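Local coordinates for L-methionine gamma-lyase (Fusobacterium nucleatum subsp. nucleatum, PDB 6LXU), which belongs to the pyridoxal phosphate-dependent enzymes of the Cys/Met metabolism family, with an aminotransferase-like fold, four-subunit assembly and cofactor bound covalently to the chain, at residues L28-S36 with P250-R258; S341-P352 with D372-E382. All coordinates share one frame; numbering follows the deposited sequence.

Overall arrangement
Interaction 1 (28-36 with 250-258) closes along the chain before interaction 2 (341-352 with 372-382) opens. Their centres lie about 29 Å apart and their nearest atoms about 10 Å apart, so they do not touch. Interaction 1 lays the loop that follows helix 11-17 over helix 250-260, joining parts of the chain more than 200 residues apart. Interaction 2 is more local: it pairs strands 348-350 and 374-378 inside the five-stranded sheet. Within one chain the two share no sheet or helix, yet both reach the same neighbouring subunit, the fourth: Leu28 packs on Asp344 of the fourth subunit. The tetramer thus brings together a loop of interaction 1 and a loop of interaction 2 from different copies.

Interaction 1 (L28-S36 with P250-R258); sequences LAMPIYQTS and PQEAYYIIR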
# COMPACT_ATOMS: atom_id res chain seq x y z
N LEU A 28 12.42 8.99 8.24
CA LEU A 28 13.12 7.84 8.80
C LEU A 28 12.91 6.58 7.93
O LEU A 28 13.87 5.84 7.60
CB LEU A 28 12.66 7.61 10.25
CG LEU A 28 13.31 6.39 10.93
CD1 LEU A 28 14.80 6.59 11.08
CD2 LEU A 28 12.71 6.04 12.27
N ALA A 29 11.65 6.30 7.59
CA ALA A 29 11.35 5.14 6.70
C ALA A 29 11.71 5.45 5.24
O ALA A 29 11.55 6.57 4.82
CB ALA A 29 9.91 4.79 6.83
N MET A 30 12.18 4.49 4.47
CA MET A 30 12.46 4.70 3.09
C MET A 30 11.16 5.05 2.32
O MET A 30 10.24 4.25 2.35
CB MET A 30 13.04 3.39 2.57
CG MET A 30 13.47 3.50 1.16
SD MET A 30 14.79 4.73 0.95
CE MET A 30 14.20 5.79 -0.37
N PRO A 31 11.05 6.23 1.66
CA PRO A 31 9.80 6.51 0.95
C PRO A 31 9.47 5.46 -0.11
O PRO A 31 10.38 4.84 -0.69
CB PRO A 31 10.05 7.88 0.31
CG PRO A 31 11.12 8.48 1.17
CD PRO A 31 11.96 7.39 1.64
N ILE A 32 8.18 5.30 -0.36
CA ILE A 32 7.71 4.38 -1.40
C ILE A 32 7.54 5.21 -2.65
O ILE A 32 6.59 5.98 -2.77
CB ILE A 32 6.41 3.65 -1.00
CG1 ILE A 32 6.53 3.07 0.41
CG2 ILE A 32 6.10 2.59 -2.03
CD1 ILE A 32 5.26 2.42 0.92
N TYR A 33 8.48 5.06 -3.58
CA TYR A 33 8.44 5.80 -4.83
C TYR A 33 7.56 5.04 -5.82
O TYR A 33 8.04 4.38 -6.76
CB TYR A 33 9.89 6.09 -5.30
CG TYR A 33 10.70 7.04 -4.32
CD1 TYR A 33 10.38 8.37 -4.23
CD2 TYR A 33 11.74 6.57 -3.54
CE1 TYR A 33 11.10 9.23 -3.42
CE2 TYR A 33 12.47 7.42 -2.72
CZ TYR A 33 12.14 8.75 -2.65
OH TYR A 33 12.86 9.58 -1.82
N GLN A 34 6.25 5.09 -5.55
CA GLN A 34 5.27 4.35 -6.31
C GLN A 34 4.96 5.15 -7.58
O GLN A 34 3.97 5.87 -7.68
CB GLN A 34 4.02 4.08 -5.44
CG GLN A 34 3.05 3.12 -6.10
CD GLN A 34 3.47 1.67 -6.04
OE1 GLN A 34 3.98 1.23 -5.01
NE2 GLN A 34 3.25 0.92 -7.10
N THR A 35 5.89 5.02 -8.54
CA THR A 35 5.88 5.80 -9.77
C THR A 35 6.27 4.90 -10.92
O THR A 35 7.04 3.95 -10.73
CB THR A 35 6.84 7.01 -9.69
OG1 THR A 35 6.51 7.93 -10.73
CG2 THR A 35 8.31 6.62 -9.77
N SER A 36 5.75 5.19 -12.11
CA SER A 36 6.26 4.55 -13.32
C SER A 36 7.43 5.35 -13.88
O SER A 36 8.46 4.78 -14.24
CB SER A 36 5.17 4.42 -14.37
OG SER A 36 4.63 5.68 -14.69
N PRO A 250 7.20 -1.03 -6.45
CA PRO A 250 7.80 -0.29 -5.33
C PRO A 250 7.19 -0.63 -3.97
O PRO A 250 7.93 -0.71 -2.98
CB PRO A 250 7.62 1.17 -5.76
CG PRO A 250 7.71 1.11 -7.25
CD PRO A 250 6.96 -0.15 -7.61
N GLN A 251 5.89 -0.88 -3.92
CA GLN A 251 5.27 -1.30 -2.65
C GLN A 251 5.92 -2.57 -2.12
O GLN A 251 6.23 -2.68 -0.93
CB GLN A 251 3.77 -1.52 -2.81
CG GLN A 251 3.11 -1.97 -1.52
CD GLN A 251 3.19 -0.92 -0.44
OE1 GLN A 251 2.86 0.25 -0.69
NE2 GLN A 251 3.61 -1.31 0.77
N GLU A 252 6.10 -3.55 -3.01
CA GLU A 252 6.73 -4.80 -2.61
C GLU A 252 8.20 -4.60 -2.23
O GLU A 252 8.66 -5.21 -1.27
CB GLU A 252 6.56 -5.89 -3.66
CG GLU A 252 5.16 -6.48 -3.68
CD GLU A 252 4.11 -5.64 -4.40
OE1 GLU A 252 4.48 -4.84 -5.29
OE2 GLU A 252 2.89 -5.81 -4.13
N ALA A 253 8.91 -3.73 -2.95
CA ALA A 253 10.27 -3.40 -2.53
C ALA A 253 10.29 -2.86 -1.10
O ALA A 253 11.14 -3.26 -0.30
CB ALA A 253 10.91 -2.42 -3.50
N TYR A 254 9.35 -1.97 -0.78
CA TYR A 254 9.24 -1.43 0.57
C TYR A 254 8.94 -2.55 1.58
O TYR A 254 9.59 -2.62 2.65
CB TYR A 254 8.20 -0.29 0.66
CG TYR A 254 8.18 0.23 2.06
CD1 TYR A 254 9.20 1.05 2.52
CD2 TYR A 254 7.22 -0.20 2.98
CE1 TYR A 254 9.26 1.44 3.84
CE2 TYR A 254 7.27 0.20 4.30
CZ TYR A 254 8.32 1.00 4.73
OH TYR A 254 8.47 1.36 6.06
N TYR A 255 7.99 -3.42 1.27
CA TYR A 255 7.70 -4.53 2.18
C TYR A 255 8.94 -5.36 2.48
O TYR A 255 9.14 -5.81 3.61
CB TYR A 255 6.61 -5.44 1.60
CG TYR A 255 5.17 -4.99 1.76
CD1 TYR A 255 4.63 -4.66 3.00
CD2 TYR A 255 4.29 -5.06 0.68
CE1 TYR A 255 3.28 -4.35 3.13
CE2 TYR A 255 2.94 -4.74 0.82
CZ TYR A 255 2.45 -4.39 2.05
OH TYR A 255 1.12 -4.06 2.22
N ILE A 256 9.78 -5.60 1.47
CA ILE A 256 10.97 -6.42 1.68
C ILE A 256 12.02 -5.66 2.50
O ILE A 256 12.60 -6.22 3.43
CB ILE A 256 11.60 -6.91 0.37
CG1 ILE A 256 10.58 -7.69 -0.48
CG2 ILE A 256 12.80 -7.80 0.66
CD1 ILE A 256 10.93 -7.73 -1.95
N ILE A 257 12.25 -4.39 2.18
CA ILE A 257 13.11 -3.56 3.03
C ILE A 257 12.65 -3.63 4.49
O ILE A 257 13.46 -3.81 5.42
CB ILE A 257 13.11 -2.10 2.53
CG1 ILE A 257 13.85 -1.98 1.20
CG2 ILE A 257 13.72 -1.15 3.57
CD1 ILE A 257 13.58 -0.69 0.46
N ARG A 258 11.35 -3.48 4.68
CA ARG A 258 10.76 -3.53 6.01
C ARG A 258 11.01 -4.91 6.66
O ARG A 258 11.41 -4.99 7.83
CB ARG A 258 9.28 -3.25 5.91
CG ARG A 258 8.60 -3.04 7.25
CD ARG A 258 7.12 -2.92 7.09
NE ARG A 258 6.44 -2.19 8.15
CZ ARG A 258 5.61 -2.67 9.06
NH1 ARG A 258 5.45 -4.00 9.23
NH2 ARG A 258 4.95 -1.83 9.83
O HOH W 1 2.01 1.74 -2.93
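The ring of Tyr254 meets Ile32 and Met30 obliquely: Ile32 CG1 lies 3.7 Å from Tyr254 CG, and Met30 O comes within 3.3 Å of Tyr254 CE1. Tyr254 OH, near Ala29 CB, bonds to Asp219 of the fourth subunit. Pro31 CB lies over one face of the Tyr33 ring, whose edge-to-face partner is Tyr25 of the second subunit; Gln251 NE2 sits 3.4 Å above one face of the Tyr255 ring of its own chain, offset toward the rim. Further flat groups are the Gln34 and Gln251 amides, planes 6° apart, bridged by a water 2.9 Å from Gln34 OE1 and 2.8 Å from Gln251 OE1. Gln34 NE2 donates to Asp219 O and Glu252 OE2 of the third subunit, Gln251 NE2 to Tyr255 OH of the fourth, fixing both amides. Ile32, CG1 beside its backbone N (chi1 -49°), sends CD1 to 3.6 Å from Gln251 OE1 and CG2 toward Pro250. Proline suits the helix start, where no N-H is needed, and Pro250 CG lies 3.3 Å from Tyr33 O. Inverse gamma turns centred on Tyr33 and Gln34 fold the loop over the start of helix 250-260, a buried contact whose outer sides meet the other three subunits.

Interaction 2 (S341-P352 with D372-E382); sequences SLGDTETLIQHP and DGLVRLSVGLE. With NO3 (nitrate ion), chain C.
Ser341 O lies at the guanidinium edge of Arg376, 2.9 Å from Arg376 NH2, while Ser341 N donates to O3 of a nitrate ion. Leu342 CB packs against Ser378 OG and Arg376 NH2, and its CD2 lies beside nitrate O1. Gly343 takes a positive phi of 80°, a shape glycine adopts easily, and its N donates to Ser378 OG over 3.0 Å. Thr345 O accepts from Leu381 N. Glu382 grips Thr347 like a fork: Thr347 N gives to the syn lone pair of Glu382 OE2, which also accepts from His17 NE2 of the fourth subunit, and Thr347 OG1 gives to Glu382 OE1 at 2.7 Å. The same OG1 receives the N-H of Gly380, where any CB would hit Thr345 O. Leu348 with Ser378 and Gln350 with Arg376 are antiparallel hydrogen-bonded pairs. Between them Ile349 faces the side shared with Leu377, its CD1 meeting Leu377 CD1; a branched apolar residue suits this place, packed on Leu330. In the conformer modelled here, Gln350 NE2 lies over one face of the Arg376 guanidinium, the two planes tilted 38°, and binds nitrate O3 at 3.2 Å. Arg376 NH2 bonds the ion weakly, while Asn161 holds the guanidinium through NH1. The nitrate probably comes from the crystallisation liquor, but the site is consistent with a pocket suited to a small anion. His351 NE2 donates to Asp372 O at 2.8 Å, near the ring plane, and ND1 binds Ser354. Strand 374-378 is flanked by strands 348-350 and 314-319; helix 322-332 packs against Ile349 and His351, and helix 263-282 against Val379 and Leu381.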
# COMPACT_ATOMS: atom_id res chain seq x y z
N SER A 341 5.28 -22.87 0.01
CA SER A 341 6.17 -21.79 0.39
C SER A 341 6.90 -22.11 1.69
O SER A 341 6.77 -23.20 2.27
CB SER A 341 5.51 -20.40 0.41
OG SER A 341 6.54 -19.44 0.16
N LEU A 342 7.77 -21.20 2.09
CA LEU A 342 8.61 -21.38 3.26
C LEU A 342 9.15 -20.03 3.67
O LEU A 342 9.07 -19.05 2.92
CB LEU A 342 9.82 -22.31 2.99
CG LEU A 342 10.88 -21.77 1.96
CD1 LEU A 342 12.30 -21.74 2.44
CD2 LEU A 342 10.77 -22.48 0.63
N GLY A 343 9.74 -19.99 4.85
CA GLY A 343 10.43 -18.79 5.30
C GLY A 343 9.53 -17.71 5.85
O GLY A 343 9.99 -16.59 6.09
N ASP A 344 8.27 -18.06 6.13
CA ASP A 344 7.33 -17.14 6.73
C ASP A 344 7.46 -17.15 8.25
O ASP A 344 8.00 -18.08 8.84
CB ASP A 344 5.91 -17.54 6.38
CG ASP A 344 5.58 -17.44 4.89
OD1 ASP A 344 6.45 -17.13 4.08
OD2 ASP A 344 4.39 -17.69 4.54
N THR A 345 6.91 -16.13 8.91
CA THR A 345 6.92 -16.10 10.37
C THR A 345 6.06 -17.21 10.97
O THR A 345 6.31 -17.62 12.11
CB THR A 345 6.49 -14.74 10.95
OG1 THR A 345 5.09 -14.53 10.77
CG2 THR A 345 7.30 -13.58 10.37
N GLU A 346 5.06 -17.67 10.22
CA GLU A 346 4.19 -18.79 10.62
C GLU A 346 4.79 -20.10 10.15
O GLU A 346 5.28 -20.18 9.02
CB GLU A 346 2.79 -18.70 9.96
CG GLU A 346 2.00 -17.45 10.27
CD GLU A 346 2.21 -16.33 9.27
OE1 GLU A 346 3.08 -16.46 8.39
OE2 GLU A 346 1.48 -15.33 9.41
N THR A 347 4.69 -21.14 10.97
CA THR A 347 5.17 -22.47 10.58
C THR A 347 4.28 -23.03 9.47
O THR A 347 3.04 -23.00 9.60
CB THR A 347 5.19 -23.41 11.80
OG1 THR A 347 6.18 -22.96 12.71
CG2 THR A 347 5.52 -24.83 11.42
N LEU A 348 4.90 -23.53 8.41
CA LEU A 348 4.19 -24.12 7.28
C LEU A 348 4.59 -25.57 7.14
O LEU A 348 5.72 -25.95 7.45
CB LEU A 348 4.50 -23.38 5.98
CG LEU A 348 4.29 -21.87 5.96
CD1 LEU A 348 4.64 -21.31 4.60
CD2 LEU A 348 2.86 -21.49 6.35
N ILE A 349 3.68 -26.37 6.61
CA ILE A 349 3.94 -27.81 6.47
C ILE A 349 3.24 -28.34 5.23
O ILE A 349 2.16 -27.86 4.85
CB ILE A 349 3.52 -28.54 7.76
CG1 ILE A 349 4.09 -29.96 7.85
CG2 ILE A 349 2.01 -28.54 7.95
CD1 ILE A 349 3.84 -30.63 9.18
N GLN A 350 3.86 -29.33 4.58
CA GLN A 350 3.29 -29.98 3.41
C GLN A 350 3.67 -31.45 3.39
O GLN A 350 4.74 -31.83 3.90
CB GLN A 350 3.75 -29.29 2.13
CG GLN A 350 5.25 -29.07 2.01
CD GLN A 350 5.61 -28.51 0.65
OE1 GLN A 350 5.83 -29.26 -0.29
NE2 GLN A 350 5.66 -27.18 0.53
N HIS A 351 2.83 -32.26 2.76
CA HIS A 351 3.04 -33.70 2.57
C HIS A 351 3.03 -33.90 1.07
O HIS A 351 1.96 -34.03 0.47
CB HIS A 351 1.91 -34.46 3.27
CG HIS A 351 1.95 -35.94 3.04
ND1 HIS A 351 0.85 -36.65 2.61
CD2 HIS A 351 2.95 -36.83 3.21
CE1 HIS A 351 1.17 -37.93 2.52
NE2 HIS A 351 2.44 -38.07 2.87
N PRO A 352 4.21 -33.87 0.43
CA PRO A 352 4.21 -33.82 -1.04
C PRO A 352 3.44 -34.95 -1.72
O PRO A 352 2.78 -34.71 -2.75
CB PRO A 352 5.69 -33.87 -1.39
CG PRO A 352 6.38 -33.26 -0.23
CD PRO A 352 5.56 -33.58 0.97
N ASP A 372 6.35 -41.86 0.41
CA ASP A 372 4.97 -41.74 0.88
C ASP A 372 4.82 -41.09 2.25
O ASP A 372 3.79 -40.48 2.52
CB ASP A 372 4.30 -43.13 0.93
CG ASP A 372 3.69 -43.55 -0.41
OD1 ASP A 372 3.89 -42.84 -1.42
OD2 ASP A 372 2.99 -44.59 -0.43
N GLY A 373 5.81 -41.25 3.12
CA GLY A 373 5.76 -40.65 4.44
C GLY A 373 6.51 -39.33 4.60
O GLY A 373 6.63 -38.84 5.71
N LEU A 374 7.00 -38.77 3.50
CA LEU A 374 7.83 -37.56 3.57
C LEU A 374 6.99 -36.32 3.88
O LEU A 374 6.02 -36.04 3.17
CB LEU A 374 8.60 -37.36 2.28
CG LEU A 374 9.69 -36.29 2.30
CD1 LEU A 374 10.87 -36.68 3.17
CD2 LEU A 374 10.16 -36.02 0.88
N VAL A 375 7.39 -35.60 4.92
CA VAL A 375 6.75 -34.34 5.33
C VAL A 375 7.83 -33.26 5.32
O VAL A 375 8.95 -33.50 5.78
CB VAL A 375 6.11 -34.49 6.71
CG1 VAL A 375 5.51 -33.16 7.18
CG2 VAL A 375 5.04 -35.58 6.68
N ARG A 376 7.49 -32.09 4.76
CA ARG A 376 8.40 -30.93 4.73
C ARG A 376 7.86 -29.84 5.65
O ARG A 376 6.71 -29.41 5.51
CB ARG A 376 8.55 -30.37 3.32
CG ARG A 376 9.76 -29.47 3.21
CD ARG A 376 9.86 -28.74 1.90
NE ARG A 376 9.08 -27.52 1.95
CZ ARG A 376 9.26 -26.45 1.17
NH1 ARG A 376 10.21 -26.45 0.22
NH2 ARG A 376 8.49 -25.39 1.33
N LEU A 377 8.69 -29.41 6.59
CA LEU A 377 8.32 -28.42 7.58
C LEU A 377 9.20 -27.17 7.44
O LEU A 377 10.43 -27.25 7.49
CB LEU A 377 8.51 -29.03 8.96
CG LEU A 377 8.11 -28.20 10.16
CD1 LEU A 377 6.61 -28.00 10.20
CD2 LEU A 377 8.58 -28.86 11.45
N SER A 378 8.54 -26.01 7.25
CA SER A 378 9.21 -24.70 7.33
C SER A 378 8.96 -24.16 8.73
O SER A 378 7.83 -23.75 9.06
CB SER A 378 8.63 -23.76 6.29
OG SER A 378 9.14 -22.44 6.47
N VAL A 379 9.97 -24.21 9.58
CA VAL A 379 9.80 -23.81 10.96
C VAL A 379 9.67 -22.29 11.06
O VAL A 379 10.53 -21.56 10.56
CB VAL A 379 10.99 -24.30 11.81
CG1 VAL A 379 10.90 -23.81 13.25
CG2 VAL A 379 11.08 -25.83 11.78
N GLY A 380 8.60 -21.84 11.72
CA GLY A 380 8.34 -20.42 11.92
C GLY A 380 8.89 -19.89 13.22
O GLY A 380 9.83 -20.45 13.79
N LEU A 381 8.30 -18.79 13.67
CA LEU A 381 8.78 -18.01 14.81
C LEU A 381 7.92 -18.16 16.06
O LEU A 381 8.17 -17.50 17.06
CB LEU A 381 8.88 -16.53 14.42
CG LEU A 381 9.74 -16.22 13.20
CD1 LEU A 381 9.75 -14.73 12.91
CD2 LEU A 381 11.15 -16.75 13.37
N GLU A 382 6.93 -19.04 16.03
CA GLU A 382 6.10 -19.28 17.20
C GLU A 382 6.96 -19.82 18.34
O GLU A 382 8.09 -20.29 18.14
CB GLU A 382 4.98 -20.27 16.89
CG GLU A 382 4.05 -19.86 15.76
CD GLU A 382 4.43 -20.42 14.41
OE1 GLU A 382 5.60 -20.82 14.23
OE2 GLU A 382 3.55 -20.45 13.52
N NO3 C . 7.89 -24.62 -1.82
O1 NO3 C . 8.34 -23.66 -1.21
O2 NO3 C . 8.62 -25.19 -2.69
O3 NO3 C . 6.72 -25.03 -1.59
O HOH W 2 7.66 -20.64 7.75